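VP5 (Halorubrum pleomorphic virus 2, PDB 6QGI) probably acts as the envelope membrane fusion protein of a pleomorphic virus that infects haloarchaea. Local coordinates at residues A13-F23 / S57-I65; F113-L124 / Y222-Y232. All blocks are in the same frame, centred on the assembly; numbering follows the deposited sequence.

Contact 1: A13-F23 / S57-I65; sequences AVGVGWALREF and STIVDNQNI
Trp18 places its CG between its own backbone N and carbonyl carbon (chi1 61°), which lays the indole across Ile59; Asn62, its CG anti to the carbonyl carbon (chi1 -40°), folds its amide back onto the carbonyls of Ser57 and Thr58. The loop that follows strand 11-13 makes a 3-10 turn at 17-19 and lies against a wide pi-type turn at 57-60 of helix 37-60. Gly15 N donates to Ser57 O at 2.8 Å, coming from above the carbonyl plane. From the opposite face of that plane Asn62 ND2 takes the same oxygen at 3.0 Å, so two donors grip it. ND2 also bonds to Thr58 O, and both acceptors lie near the amide plane. With OD1 held by Tyr344, the rotation of the Asn62 amide is fixed at both its ends. Trp18 NE1 shares itself between two weak bonds, one to Thr58 O at 2.6 Å across the contact and one to Gly15 O in its own loop, the latter in the ring plane.

Over the indole face, Ile59 CG1 stands 4.0 Å from the centroid of the six-membered ring of Trp18, only 9° off the normal, a CH-pi contact. Ala19 CB lies on the opposite face, toward the rim. Ile65 CD1 fills the angle between the loop side chains, 3.6 Å from Val16 CG1 and 3.8 Å from Trp18 CZ2, and also touches Ala19 CB. Near the strand, Ser57 OG is bonded to Ser53 O within its own helix, and one water links it to the loop, accepting from Ala13 N at 2.9 Å and donating to Ser57 OG at 2.9 Å.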
loop_
_atom_site.group_PDB
_atom_site.type_symbol
_atom_site.label_atom_id
_atom_site.label_comp_id
_atom_site.label_asym_id
_atom_site.label_seq_id
_atom_site.Cartn_x
_atom_site.Cartn_y
_atom_site.Cartn_z
ATOM N N ALA A 13 4.519 -1.748 1.890
ATOM C CA ALA A 13 4.024 -0.668 2.745
ATOM C C ALA A 13 2.527 -0.467 2.460
ATOM O O ALA A 13 2.069 -0.782 1.356
ATOM C CB ALA A 13 4.811 0.607 2.492
ATOM N N VAL A 14 1.750 -0.023 3.456
ATOM C CA VAL A 14 0.312 0.132 3.243
ATOM C C VAL A 14 -0.101 1.610 3.463
ATOM O O VAL A 14 0.171 2.198 4.519
ATOM C CB VAL A 14 -0.517 -0.865 4.107
ATOM C CG1 VAL A 14 -2.023 -0.664 3.917
ATOM C CG2 VAL A 14 -0.127 -2.310 3.791
ATOM N N GLY A 15 -0.733 2.182 2.437
ATOM C CA GLY A 15 -1.290 3.533 2.432
ATOM C C GLY A 15 -2.671 3.474 1.813
ATOM O O GLY A 15 -2.790 3.265 0.607
ATOM N N VAL A 16 -3.729 3.570 2.631
ATOM C CA VAL A 16 -5.109 3.427 2.131
ATOM C C VAL A 16 -5.968 4.679 2.404
ATOM O O VAL A 16 -7.177 4.656 2.129
ATOM C CB VAL A 16 -5.799 2.147 2.692
ATOM C CG1 VAL A 16 -5.096 0.880 2.223
ATOM C CG2 VAL A 16 -5.902 2.176 4.212
ATOM N N GLY A 17 -5.338 5.739 2.919
ATOM C CA GLY A 17 -6.012 6.990 3.244
ATOM C C GLY A 17 -6.683 7.655 2.062
ATOM O O GLY A 17 -7.680 8.363 2.237
ATOM N N TRP A 18 -6.163 7.381 0.848
ATOM C CA TRP A 18 -6.640 7.882 -0.446
ATOM C C TRP A 18 -8.059 7.414 -0.763
ATOM O O TRP A 18 -8.746 8.027 -1.585
ATOM C CB TRP A 18 -5.690 7.432 -1.563
ATOM C CG TRP A 18 -5.581 5.945 -1.695
ATOM C CD1 TRP A 18 -4.714 5.125 -1.037
ATOM C CD2 TRP A 18 -6.365 5.103 -2.547
ATOM N NE1 TRP A 18 -4.950 3.817 -1.378
ATOM C CE2 TRP A 18 -5.933 3.776 -2.334
ATOM C CE3 TRP A 18 -7.401 5.342 -3.468
ATOM C CZ2 TRP A 18 -6.497 2.690 -3.011
ATOM C CZ3 TRP A 18 -7.957 4.267 -4.141
ATOM C CH2 TRP A 18 -7.500 2.960 -3.919
ATOM N N ALA A 19 -8.480 6.302 -0.143
ATOM C CA ALA A 19 -9.816 5.749 -0.312
ATOM C C ALA A 19 -10.771 6.335 0.728
ATOM O O ALA A 19 -11.970 6.094 0.653
ATOM C CB ALA A 19 -9.762 4.234 -0.197
ATOM N N LEU A 20 -10.244 7.125 1.684
ATOM C CA LEU A 20 -11.055 7.723 2.744
ATOM C C LEU A 20 -11.140 9.245 2.662
ATOM O O LEU A 20 -12.201 9.802 2.931
ATOM C CB LEU A 20 -10.509 7.319 4.118
ATOM C CG LEU A 20 -10.719 5.869 4.511
ATOM C CD1 LEU A 20 -9.967 5.554 5.749
ATOM C CD2 LEU A 20 -12.204 5.560 4.718
ATOM N N ARG A 21 -10.029 9.918 2.310
ATOM C CA ARG A 21 -9.963 11.382 2.248
ATOM C C ARG A 21 -8.927 11.839 1.228
ATOM O O ARG A 21 -8.216 10.997 0.682
ATOM C CB ARG A 21 -9.606 11.927 3.643
ATOM C CG ARG A 21 -8.177 11.573 4.059
ATOM C CD ARG A 21 -7.945 11.667 5.539
ATOM N NE ARG A 21 -6.729 10.937 5.895
ATOM C CZ ARG A 21 -6.701 9.662 6.270
ATOM N NH1 ARG A 21 -7.831 8.966 6.358
ATOM N NH2 ARG A 21 -5.553 9.075 6.565
ATOM N N GLU A 22 -8.813 13.171 1.003
ATOM C CA GLU A 22 -7.791 13.746 0.127
ATOM C C GLU A 22 -6.421 13.366 0.708
ATOM O O GLU A 22 -6.164 13.606 1.888
ATOM C CB GLU A 22 -7.966 15.266 -0.005
ATOM C CG GLU A 22 -7.251 15.849 -1.210
ATOM C CD GLU A 22 -7.128 17.360 -1.272
ATOM O OE1 GLU A 22 -7.513 18.041 -0.293
ATOM O OE2 GLU A 22 -6.634 17.865 -2.306
ATOM N N PHE A 23 -5.608 12.667 -0.085
ATOM C CA PHE A 23 -4.317 12.132 0.343
ATOM C C PHE A 23 -3.151 12.874 -0.299
ATOM O O PHE A 23 -3.277 13.374 -1.419
ATOM C CB PHE A 23 -4.250 10.635 -0.013
ATOM C CG PHE A 23 -3.504 9.724 0.939
ATOM C CD1 PHE A 23 -3.731 9.785 2.312
ATOM C CD2 PHE A 23 -2.641 8.744 0.456
ATOM C CE1 PHE A 23 -3.051 8.933 3.188
ATOM C CE2 PHE A 23 -1.971 7.882 1.334
ATOM C CZ PHE A 23 -2.186 7.979 2.692
ATOM N N SER A 57 2.084 0.474 -2.757
ATOM C CA SER A 57 1.807 0.734 -1.340
ATOM C C SER A 57 0.455 1.378 -1.130
ATOM O O SER A 57 -0.181 1.147 -0.103
ATOM C CB SER A 57 2.883 1.624 -0.729
ATOM O OG SER A 57 4.164 1.031 -0.837
ATOM N N THR A 58 0.018 2.197 -2.097
ATOM C CA THR A 58 -1.235 2.910 -1.981
ATOM C C THR A 58 -2.349 2.295 -2.826
ATOM O O THR A 58 -3.366 1.905 -2.261
ATOM C CB THR A 58 -1.055 4.403 -2.313
ATOM O OG1 THR A 58 -0.527 4.539 -3.636
ATOM C CG2 THR A 58 -0.172 5.140 -1.302
ATOM N N ILE A 59 -2.173 2.187 -4.153
ATOM C CA ILE A 59 -3.255 1.742 -5.034
ATOM C C ILE A 59 -3.158 0.284 -5.551
ATOM O O ILE A 59 -4.127 -0.459 -5.388
ATOM C CB ILE A 59 -3.351 2.729 -6.231
ATOM C CG1 ILE A 59 -3.896 4.103 -5.784
ATOM C CG2 ILE A 59 -4.195 2.138 -7.364
ATOM C CD1 ILE A 59 -3.790 5.144 -6.796
ATOM N N VAL A 60 -2.056 -0.082 -6.226
ATOM C CA VAL A 60 -1.901 -1.352 -6.939
ATOM C C VAL A 60 -2.003 -2.575 -6.017
ATOM O O VAL A 60 -2.682 -3.527 -6.397
ATOM C CB VAL A 60 -0.600 -1.381 -7.797
ATOM C CG1 VAL A 60 -0.496 -2.653 -8.633
ATOM C CG2 VAL A 60 -0.528 -0.154 -8.706
ATOM N N ASP A 61 -1.376 -2.562 -4.831
ATOM C CA ASP A 61 -1.414 -3.732 -3.940
ATOM C C ASP A 61 -2.685 -3.827 -3.089
ATOM O O ASP A 61 -2.903 -4.860 -2.461
ATOM C CB ASP A 61 -0.170 -3.769 -3.035
ATOM C CG ASP A 61 1.072 -4.358 -3.686
ATOM O OD1 ASP A 61 1.038 -4.613 -4.914
ATOM O OD2 ASP A 61 2.082 -4.569 -2.964
ATOM N N ASN A 62 -3.543 -2.791 -3.097
ATOM C CA ASN A 62 -4.750 -2.794 -2.273
ATOM C C ASN A 62 -6.012 -2.570 -3.116
ATOM O O ASN A 62 -6.649 -1.523 -3.021
ATOM C CB ASN A 62 -4.635 -1.735 -1.154
ATOM C CG ASN A 62 -3.265 -1.643 -0.514
ATOM O OD1 ASN A 62 -2.713 -2.624 -0.032
ATOM N ND2 ASN A 62 -2.685 -0.459 -0.513
ATOM N N GLN A 63 -6.385 -3.566 -3.922
ATOM C CA GLN A 63 -7.574 -3.511 -4.779
ATOM C C GLN A 63 -8.789 -4.048 -4.042
ATOM O O GLN A 63 -9.924 -3.816 -4.468
ATOM C CB GLN A 63 -7.374 -4.319 -6.080
ATOM C CG GLN A 63 -5.942 -4.367 -6.611
ATOM C CD GLN A 63 -5.123 -5.504 -6.046
ATOM O OE1 GLN A 63 -5.410 -6.058 -4.979
ATOM N NE2 GLN A 63 -4.074 -5.880 -6.763
ATOM N N ASN A 64 -8.551 -4.770 -2.933
ATOM C CA ASN A 64 -9.587 -5.426 -2.138
ATOM C C ASN A 64 -10.097 -4.577 -0.969
ATOM O O ASN A 64 -10.865 -5.085 -0.144
ATOM C CB ASN A 64 -9.071 -6.770 -1.629
ATOM C CG ASN A 64 -8.817 -7.760 -2.734
ATOM O OD1 ASN A 64 -9.639 -7.951 -3.641
ATOM N ND2 ASN A 64 -7.669 -8.418 -2.678
ATOM N N ILE A 65 -9.719 -3.288 -0.915
ATOM C CA ILE A 65 -10.176 -2.354 0.127
ATOM C C ILE A 65 -11.384 -1.547 -0.397
ATOM O O ILE A 65 -11.973 -0.772 0.359
ATOM C CB ILE A 65 -9.036 -1.421 0.653
ATOM C CG1 ILE A 65 -8.426 -0.555 -0.478
ATOM C CG2 ILE A 65 -7.966 -2.217 1.424
ATOM C CD1 ILE A 65 -7.805 0.691 -0.080
HETATM O O HOH W 1 6.020 -1.140 -0.514
HETATM O O HOH W 2 0.660 -2.912 0.332
#

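Contact 2: F113-L124 / Y222-Y232; sequences FLKTWNESVAEL and YLNASNWKPIY
Trp117 meets Trp228 through CB, CE3 and CZ3, in an aromatic cluster, completed by Phe113, between helix segments 113-124 and 225-232, which run nearly antiparallel (167°). With CG anti to the backbone N (chi1 176°), the Trp117 side chain leaves helix 113-124 and starts by touching at CB, which lies off-centre over the six-membered ring of Trp228. Further out, CE3 of Trp117 sits over the centre of the Trp228 indole, 3.4 Å from CD2, and CZ3 follows at 3.5 Å from Trp228 CD1. The edge of Trp117 points at the face of Trp228 in an edge-to-face pair, the planes 70° apart. At the tip, Trp117 CH2 reaches the backbone, 3.5 Å from Leu223 O, and brushes Ala225 CB. Val121 CG2 covers one face of the Trp117 ring near its rim, while its NE1 is bonded to Gly180 O.

Phe113 adds the third ring: its CZ lies 3.4 Å from Trp228 CE3, and its CE1 packs on Ile231 CG2 at 3.6 Å. The edge of Trp228 receives Phe113 O and Thr116 CG2. Farther along, one water joins Ser120 O, Glu123 OE2 and Tyr222 OH.

The two segment axes come within 12.3 Å of each other, with the rings between them. Helix 37-60 touches the cluster through Ile59, beside Phe113 and Thr116, and strand 176-186 packs Val179 against Trp117.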
loop_
_atom_site.group_PDB
_atom_site.type_symbol
_atom_site.label_atom_id
_atom_site.label_comp_id
_atom_site.label_asym_id
_atom_site.label_seq_id
_atom_site.Cartn_x
_atom_site.Cartn_y
_atom_site.Cartn_z
ATOM N N PHE A 113 -6.788 8.410 -6.835
ATOM C CA PHE A 113 -6.360 7.303 -7.680
ATOM C C PHE A 113 -5.764 7.810 -9.003
ATOM O O PHE A 113 -4.753 7.282 -9.462
ATOM C CB PHE A 113 -7.553 6.365 -7.932
ATOM C CG PHE A 113 -7.313 5.219 -8.886
ATOM C CD1 PHE A 113 -6.715 4.047 -8.451
ATOM C CD2 PHE A 113 -7.749 5.286 -10.204
ATOM C CE1 PHE A 113 -6.500 2.986 -9.333
ATOM C CE2 PHE A 113 -7.535 4.224 -11.082
ATOM C CZ PHE A 113 -6.920 3.080 -10.639
ATOM N N LEU A 114 -6.391 8.826 -9.612
ATOM C CA LEU A 114 -5.940 9.367 -10.894
ATOM C C LEU A 114 -4.763 10.327 -10.734
ATOM O O LEU A 114 -3.938 10.394 -11.642
ATOM C CB LEU A 114 -7.088 10.033 -11.668
ATOM C CG LEU A 114 -8.216 9.079 -12.086
ATOM C CD1 LEU A 114 -9.418 9.826 -12.611
ATOM C CD2 LEU A 114 -7.717 7.998 -13.031
ATOM N N LYS A 115 -4.646 11.016 -9.578
ATOM C CA LYS A 115 -3.520 11.910 -9.290
ATOM C C LYS A 115 -2.233 11.093 -9.113
ATOM O O LYS A 115 -1.158 11.536 -9.522
ATOM C CB LYS A 115 -3.792 12.760 -8.045
ATOM C CG LYS A 115 -4.571 14.032 -8.290
ATOM C CD LYS A 115 -4.850 14.772 -6.990
ATOM C CE LYS A 115 -5.991 15.751 -7.138
ATOM N NZ LYS A 115 -5.640 16.890 -8.030
ATOM N N THR A 116 -2.362 9.888 -8.517
ATOM C CA THR A 116 -1.272 8.931 -8.296
ATOM C C THR A 116 -0.726 8.476 -9.653
ATOM O O THR A 116 0.493 8.382 -9.800
ATOM C CB THR A 116 -1.763 7.750 -7.441
ATOM O OG1 THR A 116 -2.353 8.248 -6.245
ATOM C CG2 THR A 116 -0.651 6.759 -7.087
ATOM N N TRP A 117 -1.626 8.230 -10.641
ATOM C CA TRP A 117 -1.282 7.842 -12.013
ATOM C C TRP A 117 -0.673 9.043 -12.746
ATOM O O TRP A 117 0.320 8.876 -13.454
ATOM C CB TRP A 117 -2.516 7.294 -12.778
ATOM C CG TRP A 117 -2.255 6.964 -14.228
ATOM C CD1 TRP A 117 -2.453 7.783 -15.300
ATOM C CD2 TRP A 117 -1.761 5.723 -14.760
ATOM N NE1 TRP A 117 -2.108 7.134 -16.464
ATOM C CE2 TRP A 117 -1.673 5.871 -16.162
ATOM C CE3 TRP A 117 -1.370 4.503 -14.187
ATOM C CZ2 TRP A 117 -1.219 4.843 -16.999
ATOM C CZ3 TRP A 117 -0.924 3.484 -15.020
ATOM C CH2 TRP A 117 -0.860 3.657 -16.409
ATOM N N ASN A 118 -1.269 10.244 -12.578
ATOM C CA ASN A 118 -0.813 11.492 -13.197
ATOM C C ASN A 118 0.611 11.848 -12.771
ATOM O O ASN A 118 1.429 12.163 -13.638
ATOM C CB ASN A 118 -1.774 12.636 -12.887
ATOM C CG ASN A 118 -3.066 12.540 -13.651
ATOM O OD1 ASN A 118 -3.241 11.673 -14.511
ATOM N ND2 ASN A 118 -4.009 13.417 -13.340
ATOM N N GLU A 119 0.932 11.714 -11.466
ATOM C CA GLU A 119 2.276 11.977 -10.939
ATOM C C GLU A 119 3.297 11.001 -11.511
ATOM O O GLU A 119 4.448 11.384 -11.715
ATOM C CB GLU A 119 2.303 11.930 -9.401
ATOM C CG GLU A 119 3.323 12.882 -8.789
ATOM C CD GLU A 119 3.210 14.350 -9.165
ATOM O OE1 GLU A 119 2.072 14.842 -9.337
ATOM O OE2 GLU A 119 4.265 15.013 -9.284
ATOM N N SER A 120 2.872 9.762 -11.798
ATOM C CA SER A 120 3.729 8.736 -12.390
ATOM C C SER A 120 4.043 9.064 -13.862
ATOM O O SER A 120 5.198 8.948 -14.268
ATOM C CB SER A 120 3.071 7.364 -12.288
ATOM O OG SER A 120 2.518 7.073 -11.016
ATOM N N VAL A 121 3.017 9.484 -14.648
ATOM C CA VAL A 121 3.144 9.844 -16.071
ATOM C C VAL A 121 3.978 11.139 -16.192
ATOM O O VAL A 121 4.854 11.208 -17.057
ATOM C CB VAL A 121 1.765 9.959 -16.792
ATOM C CG1 VAL A 121 1.925 10.383 -18.252
ATOM C CG2 VAL A 121 0.990 8.651 -16.711
ATOM N N ALA A 122 3.719 12.140 -15.312
ATOM C CA ALA A 122 4.453 13.414 -15.271
ATOM C C ALA A 122 5.949 13.178 -15.015
ATOM O O ALA A 122 6.797 13.770 -15.692
ATOM C CB ALA A 122 3.873 14.319 -14.196
ATOM N N GLU A 123 6.260 12.291 -14.049
ATOM C CA GLU A 123 7.617 11.888 -13.676
ATOM C C GLU A 123 8.276 11.144 -14.829
ATOM O O GLU A 123 9.465 11.359 -15.083
ATOM C CB GLU A 123 7.563 11.005 -12.425
ATOM C CG GLU A 123 8.901 10.709 -11.787
ATOM C CD GLU A 123 8.767 9.768 -10.612
ATOM O OE1 GLU A 123 9.200 10.141 -9.500
ATOM O OE2 GLU A 123 8.227 8.655 -10.802
ATOM N N LEU A 124 7.502 10.279 -15.531
ATOM C CA LEU A 124 7.972 9.527 -16.692
ATOM C C LEU A 124 8.329 10.493 -17.815
ATOM O O LEU A 124 9.357 10.306 -18.461
ATOM C CB LEU A 124 6.926 8.491 -17.165
ATOM C CG LEU A 124 7.276 7.648 -18.412
ATOM C CD1 LEU A 124 8.498 6.765 -18.179
ATOM C CD2 LEU A 124 6.094 6.808 -18.858
ATOM N N TYR A 222 6.409 -1.103 -14.443
ATOM C CA TYR A 222 5.634 -0.155 -13.650
ATOM C C TYR A 222 4.769 0.631 -14.629
ATOM O O TYR A 222 4.984 0.509 -15.835
ATOM C CB TYR A 222 6.563 0.728 -12.783
ATOM C CG TYR A 222 6.989 2.055 -13.372
ATOM C CD1 TYR A 222 7.773 2.114 -14.521
ATOM C CD2 TYR A 222 6.695 3.252 -12.723
ATOM C CE1 TYR A 222 8.193 3.334 -15.049
ATOM C CE2 TYR A 222 7.136 4.473 -13.223
ATOM C CZ TYR A 222 7.873 4.511 -14.395
ATOM O OH TYR A 222 8.274 5.719 -14.910
ATOM N N LEU A 223 3.782 1.396 -14.136
ATOM C CA LEU A 223 2.840 2.151 -14.974
ATOM C C LEU A 223 2.110 1.202 -15.955
ATOM O O LEU A 223 1.852 1.566 -17.109
ATOM C CB LEU A 223 3.541 3.308 -15.727
ATOM C CG LEU A 223 4.008 4.473 -14.877
ATOM C CD1 LEU A 223 4.774 5.475 -15.699
ATOM C CD2 LEU A 223 2.859 5.158 -14.253
ATOM N N ASN A 224 1.814 -0.029 -15.483
ATOM C CA ASN A 224 1.126 -1.064 -16.245
ATOM C C ASN A 224 -0.372 -0.851 -16.090
ATOM O O ASN A 224 -0.926 -1.167 -15.038
ATOM C CB ASN A 224 1.569 -2.466 -15.775
ATOM C CG ASN A 224 1.031 -3.646 -16.572
ATOM O OD1 ASN A 224 0.319 -3.512 -17.572
ATOM N ND2 ASN A 224 1.373 -4.849 -16.136
ATOM N N ALA A 225 -1.025 -0.298 -17.134
ATOM C CA ALA A 225 -2.467 0.004 -17.157
ATOM C C ALA A 225 -3.348 -1.237 -16.885
ATOM O O ALA A 225 -4.470 -1.084 -16.396
ATOM C CB ALA A 225 -2.845 0.637 -18.483
ATOM N N SER A 226 -2.818 -2.451 -17.157
ATOM C CA SER A 226 -3.444 -3.751 -16.888
ATOM C C SER A 226 -3.633 -3.998 -15.390
ATOM O O SER A 226 -4.441 -4.851 -15.021
ATOM C CB SER A 226 -2.588 -4.878 -17.455
ATOM O OG SER A 226 -2.835 -5.048 -18.834
ATOM N N ASN A 227 -2.837 -3.311 -14.539
ATOM C CA ASN A 227 -2.901 -3.429 -13.080
ATOM C C ASN A 227 -3.798 -2.346 -12.471
ATOM O O ASN A 227 -4.279 -2.512 -11.352
ATOM C CB ASN A 227 -1.500 -3.354 -12.476
ATOM C CG ASN A 227 -0.627 -4.549 -12.767
ATOM O OD1 ASN A 227 -1.089 -5.615 -13.194
ATOM N ND2 ASN A 227 0.666 -4.396 -12.518
ATOM N N TRP A 228 -4.028 -1.257 -13.215
ATOM C CA TRP A 228 -4.843 -0.116 -12.803
ATOM C C TRP A 228 -6.297 -0.254 -13.282
ATOM O O TRP A 228 -7.205 0.178 -12.572
ATOM C CB TRP A 228 -4.220 1.179 -13.337
ATOM C CG TRP A 228 -2.932 1.552 -12.660
ATOM C CD1 TRP A 228 -1.719 0.937 -12.795
ATOM C CD2 TRP A 228 -2.739 2.623 -11.726
ATOM N NE1 TRP A 228 -0.780 1.565 -12.008
ATOM C CE2 TRP A 228 -1.380 2.604 -11.340
ATOM C CE3 TRP A 228 -3.581 3.616 -11.195
ATOM C CZ2 TRP A 228 -0.844 3.542 -10.449
ATOM C CZ3 TRP A 228 -3.056 4.526 -10.295
ATOM C CH2 TRP A 228 -1.701 4.486 -9.930
ATOM N N LYS A 229 -6.515 -0.874 -14.463
ATOM C CA LYS A 229 -7.841 -1.114 -15.050
ATOM C C LYS A 229 -8.753 -1.950 -14.114
ATOM O O LYS A 229 -9.896 -1.526 -13.931
ATOM C CB LYS A 229 -7.739 -1.763 -16.445
ATOM C CG LYS A 229 -9.073 -2.098 -17.111
ATOM C CD LYS A 229 -9.917 -0.868 -17.391
ATOM C CE LYS A 229 -11.097 -1.191 -18.266
ATOM N NZ LYS A 229 -12.108 -0.100 -18.229
ATOM N N PRO A 230 -8.320 -3.082 -13.486
ATOM C CA PRO A 230 -9.236 -3.801 -12.582
ATOM C C PRO A 230 -9.659 -2.958 -11.374
ATOM O O PRO A 230 -10.812 -3.068 -10.956
ATOM C CB PRO A 230 -8.422 -5.023 -12.139
ATOM C CG PRO A 230 -7.355 -5.166 -13.151
ATOM C CD PRO A 230 -7.015 -3.770 -13.544
ATOM N N ILE A 231 -8.743 -2.115 -10.825
ATOM C CA ILE A 231 -9.035 -1.247 -9.673
ATOM C C ILE A 231 -10.056 -0.171 -10.088
ATOM O O ILE A 231 -11.014 0.049 -9.345
ATOM C CB ILE A 231 -7.765 -0.627 -9.028
ATOM C CG1 ILE A 231 -6.754 -1.715 -8.654
ATOM C CG2 ILE A 231 -8.131 0.215 -7.793
ATOM C CD1 ILE A 231 -5.357 -1.247 -8.485
ATOM N N TYR A 232 -9.869 0.467 -11.276
ATOM C CA TYR A 232 -10.795 1.476 -11.806
ATOM C C TYR A 232 -12.195 0.876 -12.011
ATOM O O TYR A 232 -13.175 1.492 -11.594
ATOM C CB TYR A 232 -10.289 2.106 -13.133
ATOM C CG TYR A 232 -11.374 2.874 -13.865
ATOM C CD1 TYR A 232 -11.778 4.134 -13.433
ATOM C CD2 TYR A 232 -12.078 2.290 -14.920
ATOM C CE1 TYR A 232 -12.834 4.806 -14.043
ATOM C CE2 TYR A 232 -13.139 2.953 -15.536
ATOM C CZ TYR A 232 -13.509 4.215 -15.100
ATOM O OH TYR A 232 -14.548 4.881 -15.710
HETATM O O HOH W 3 7.385 7.612 -13.163
#

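In the fold
From the N terminus, the chain leaves strand 11-13 through the loop of contact 1, then follows helix 37-60 to its C-terminal end and the turn beyond, residues 57-65, closing a loop of 33 intervening residues. Helix 66-86 and the first part of helix 91-133 follow before contact 2 opens. Contact 2 closes a longer loop of 97 residues, which contains the four-stranded antiparallel sheet, and returns at helix 225-253. The two closures come in series, neither nested nor crossed, with centres about 13 Å apart. Ile59 joins them in space, packing on Phe113, Thr116 and Ile231, so the N-terminal loop, helix 37-60, helix 91-133 and helix 225-253 form one continuous packed region.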